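Long-range contact in PGRP domain of peptidoglycan recognition protein 3 (Branchiostoma belcheri tsingtauense, PDB 4ZXM), which probably hydrolyses the amide bond between N-acetylmuramoyl residues and L-amino acids in bacterial peptidoglycan, as an amidase of innate immunity: residues 230-235 against 243-248. Numbering follows the deposited sequence.
Sequences GHRDVG and LLYDDI
Gly-230 and Tyr-245 bring the two backbones nearest, their CA atoms 6.2 Å apart, where edge strand 226-230 of the mixed sheet of this amidase-type PGRP fold runs into the short helix 231-234 and meets helix 243-247. Gly-230 is the N-cap residue of the first helix, and glycine suits the place because a beta carbon would probably have little room beside Tyr-245 CD1 and Ile-248 CD1. Ile-248 lays its CD1 methyl 3.5 Å from Gly-230 CA, while its side chain also touches Ile-121 of strand 116-123, so a branched aliphatic fits between helix and sheet. A long flat ring suits position 245, since it reaches from the second helix to the start of the first: Tyr-245 CE1 lies 3.8 Å from His-231 N, and its OH, hydrogen-bonded elsewhere in the protein, comes 3.7 Å from His-231 CB. The His-231 imidazole, its CG anti to the backbone N (chi1 -175°), turns from the tyrosine to meet the ring of His-122. Were Tyr-245 an alanine, the lost ring would probably leave a gap beside Gly-230, and the hydroxyl's partner would lose its bond. Arg-232 is long enough to cross from the first helix to the second, running alongside Tyr-245 with the two side chains heading opposite ways. At its end, Arg-232 NH2 gives a weak hydrogen bond of 3.3 Å to Tyr-245 O, bent to 141° at the hydrogen.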
ATOM      1  N   GLY A 230       6.245  -9.304  -2.548  1.00 50.25           N
ATOM      2  CA  GLY A 230       5.352  -9.384  -1.401  1.00 52.13           C
ATOM      3  C   GLY A 230       6.158  -8.997  -0.180  1.00 56.18           C
ATOM      4  O   GLY A 230       7.385  -8.975  -0.235  1.00 55.81           O
ATOM      5  N   HIS A 231       5.484  -8.692   0.924  1.00 62.90           N
ATOM      6  CA  HIS A 231       6.181  -8.304   2.152  1.00 68.94           C
ATOM      7  C   HIS A 231       7.043  -9.431   2.731  1.00 76.01           C
ATOM      8  O   HIS A 231       8.102  -9.165   3.303  1.00 76.28           O
ATOM      9  CB  HIS A 231       5.193  -7.803   3.204  1.00 70.37           C
ATOM     10  CG  HIS A 231       5.849  -7.276   4.441  1.00 70.56           C
ATOM     11  ND1 HIS A 231       5.303  -7.430   5.697  1.00 71.89           N
ATOM     12  CD2 HIS A 231       7.018  -6.616   4.619  1.00 70.80           C
ATOM     13  CE1 HIS A 231       6.100  -6.879   6.593  1.00 71.27           C
ATOM     14  NE2 HIS A 231       7.147  -6.378   5.965  1.00 71.53           N
ATOM     15  N   ARG A 232       6.605 -10.680   2.587  1.00 82.39           N
ATOM     16  CA  ARG A 232       7.421 -11.809   3.039  1.00 90.91           C
ATOM     17  C   ARG A 232       8.709 -11.980   2.202  1.00 95.52           C
ATOM     18  O   ARG A 232       9.738 -12.389   2.740  1.00 93.45           O
ATOM     19  CB  ARG A 232       6.607 -13.109   3.036  1.00 94.43           C
ATOM     20  CG  ARG A 232       6.466 -13.748   1.666  1.00 96.79           C
ATOM     21  CD  ARG A 232       5.460 -14.898   1.684  1.00101.14           C
ATOM     22  NE  ARG A 232       5.151 -15.376   0.335  1.00110.26           N
ATOM     23  CZ  ARG A 232       4.581 -14.629  -0.620  1.00116.38           C
ATOM     24  NH1 ARG A 232       4.272 -13.350  -0.390  1.00123.79           N
ATOM     25  NH2 ARG A 232       4.333 -15.149  -1.820  1.00112.22           N
ATOM     26  N   ASP A 233       8.639 -11.673   0.899  1.00105.00           N
ATOM     27  CA  ASP A 233       9.782 -11.821  -0.033  1.00107.23           C
ATOM     28  C   ASP A 233      10.965 -10.951   0.375  1.00110.53           C
ATOM     29  O   ASP A 233      12.105 -11.411   0.446  1.00111.04           O
ATOM     30  CB  ASP A 233       9.404 -11.404  -1.471  1.00105.61           C
ATOM     31  CG  ASP A 233       8.400 -12.338  -2.142  1.00103.55           C
ATOM     32  OD1 ASP A 233       7.782 -13.181  -1.456  1.00105.78           O
ATOM     33  OD2 ASP A 233       8.224 -12.205  -3.376  1.00 96.74           O
ATOM     34  N   VAL A 234      10.668  -9.677   0.613  1.00115.43           N
ATOM     35  CA  VAL A 234      11.687  -8.647   0.808  1.00118.82           C
ATOM     36  C   VAL A 234      12.494  -8.801   2.109  1.00123.61           C
ATOM     37  O   VAL A 234      13.725  -8.800   2.063  1.00124.89           O
ATOM     38  CB  VAL A 234      11.081  -7.215   0.678  1.00118.29           C
ATOM     39  CG1 VAL A 234       9.981  -6.941   1.701  1.00120.45           C
ATOM     40  CG2 VAL A 234      12.163  -6.159   0.789  1.00117.01           C
ATOM     41  N   GLY A 235      11.815  -8.957   3.248  1.00126.43           N
ATOM     42  CA  GLY A 235      12.479  -8.955   4.562  1.00125.81           C
ATOM     43  C   GLY A 235      12.393 -10.289   5.277  1.00126.18           C
ATOM     44  O   GLY A 235      11.735 -11.213   4.798  1.00131.01           O
ATOM     45  N   LEU A 243      -3.574 -15.876   0.236  1.00 64.03           N
ATOM     46  CA  LEU A 243      -4.138 -15.837  -1.117  1.00 61.86           C
ATOM     47  C   LEU A 243      -3.777 -14.589  -1.923  1.00 59.15           C
ATOM     48  O   LEU A 243      -3.705 -14.651  -3.153  1.00 59.20           O
ATOM     49  CB  LEU A 243      -5.662 -15.973  -1.053  1.00 61.93           C
ATOM     50  CG  LEU A 243      -6.171 -17.355  -0.654  1.00 60.76           C
ATOM     51  CD1 LEU A 243      -7.659 -17.307  -0.361  1.00 61.36           C
ATOM     52  CD2 LEU A 243      -5.878 -18.356  -1.755  1.00 60.41           C
ATOM     53  N   LEU A 244      -3.582 -13.464  -1.239  1.00 56.40           N
ATOM     54  CA  LEU A 244      -3.111 -12.247  -1.893  1.00 55.79           C
ATOM     55  C   LEU A 244      -1.735 -12.494  -2.492  1.00 56.36           C
ATOM     56  O   LEU A 244      -1.508 -12.276  -3.682  1.00 55.83           O
ATOM     57  CB  LEU A 244      -3.041 -11.081  -0.901  1.00 56.08           C
ATOM     58  CG  LEU A 244      -2.238  -9.829  -1.297  1.00 55.75           C
ATOM     59  CD1 LEU A 244      -2.775  -9.203  -2.577  1.00 56.85           C
ATOM     60  CD2 LEU A 244      -2.232  -8.812  -0.165  1.00 54.02           C
ATOM     61  N   TYR A 245      -0.823 -12.973  -1.660  1.00 58.49           N
ATOM     62  CA  TYR A 245       0.549 -13.168  -2.084  1.00 61.25           C
ATOM     63  C   TYR A 245       0.747 -14.290  -3.104  1.00 60.56           C
ATOM     64  O   TYR A 245       1.780 -14.343  -3.765  1.00 61.71           O
ATOM     65  CB  TYR A 245       1.423 -13.432  -0.884  1.00 64.89           C
ATOM     66  CG  TYR A 245       1.517 -12.285   0.117  1.00 73.06           C
ATOM     67  CD1 TYR A 245       1.768 -10.976  -0.290  1.00 74.92           C
ATOM     68  CD2 TYR A 245       1.394 -12.527   1.486  1.00 78.02           C
ATOM     69  CE1 TYR A 245       1.861  -9.945   0.634  1.00 75.65           C
ATOM     70  CE2 TYR A 245       1.491 -11.506   2.413  1.00 79.03           C
ATOM     71  CZ  TYR A 245       1.722 -10.217   1.984  1.00 77.90           C
ATOM     72  OH  TYR A 245       1.816  -9.205   2.906  1.00 78.84           O
ATOM     73  N   ASP A 246      -0.225 -15.192  -3.216  1.00 60.59           N
ATOM     74  CA  ASP A 246      -0.254 -16.143  -4.326  1.00 63.61           C
ATOM     75  C   ASP A 246      -0.534 -15.408  -5.621  1.00 56.70           C
ATOM     76  O   ASP A 246       0.079 -15.686  -6.645  1.00 54.23           O
ATOM     77  CB  ASP A 246      -1.347 -17.195  -4.124  1.00 72.37           C
ATOM     78  CG  ASP A 246      -1.070 -18.121  -2.948  1.00 81.72           C
ATOM     79  OD1 ASP A 246       0.105 -18.231  -2.524  1.00 86.65           O
ATOM     80  OD2 ASP A 246      -2.040 -18.744  -2.450  1.00 88.65           O
ATOM     81  N   ASP A 247      -1.474 -14.473  -5.561  1.00 52.84           N
ATOM     82  CA  ASP A 247      -1.915 -13.750  -6.738  1.00 51.03           C
ATOM     83  C   ASP A 247      -0.820 -12.890  -7.344  1.00 48.04           C
ATOM     84  O   ASP A 247      -0.650 -12.872  -8.561  1.00 45.51           O
ATOM     85  CB  ASP A 247      -3.116 -12.865  -6.415  1.00 53.19           C
ATOM     86  CG  ASP A 247      -3.894 -12.486  -7.654  1.00 57.21           C
ATOM     87  OD1 ASP A 247      -4.734 -13.299  -8.095  1.00 59.89           O
ATOM     88  OD2 ASP A 247      -3.664 -11.384  -8.197  1.00 60.26           O
ATOM     89  N   ILE A 248      -0.063 -12.194  -6.505  1.00 46.64           N
ATOM     90  CA  ILE A 248       0.928 -11.250  -7.027  1.00 48.65           C
ATOM     91  C   ILE A 248       2.030 -11.929  -7.841  1.00 49.83           C
ATOM     92  O   ILE A 248       2.801 -11.250  -8.519  1.00 51.56           O
ATOM     93  CB  ILE A 248       1.550 -10.341  -5.941  1.00 46.78           C
ATOM     94  CG1 ILE A 248       2.436 -11.142  -4.991  1.00 46.34           C
ATOM     95  CG2 ILE A 248       0.458  -9.586  -5.197  1.00 45.99           C
ATOM     96  CD1 ILE A 248       3.166 -10.279  -3.988  1.00 46.15           C
TER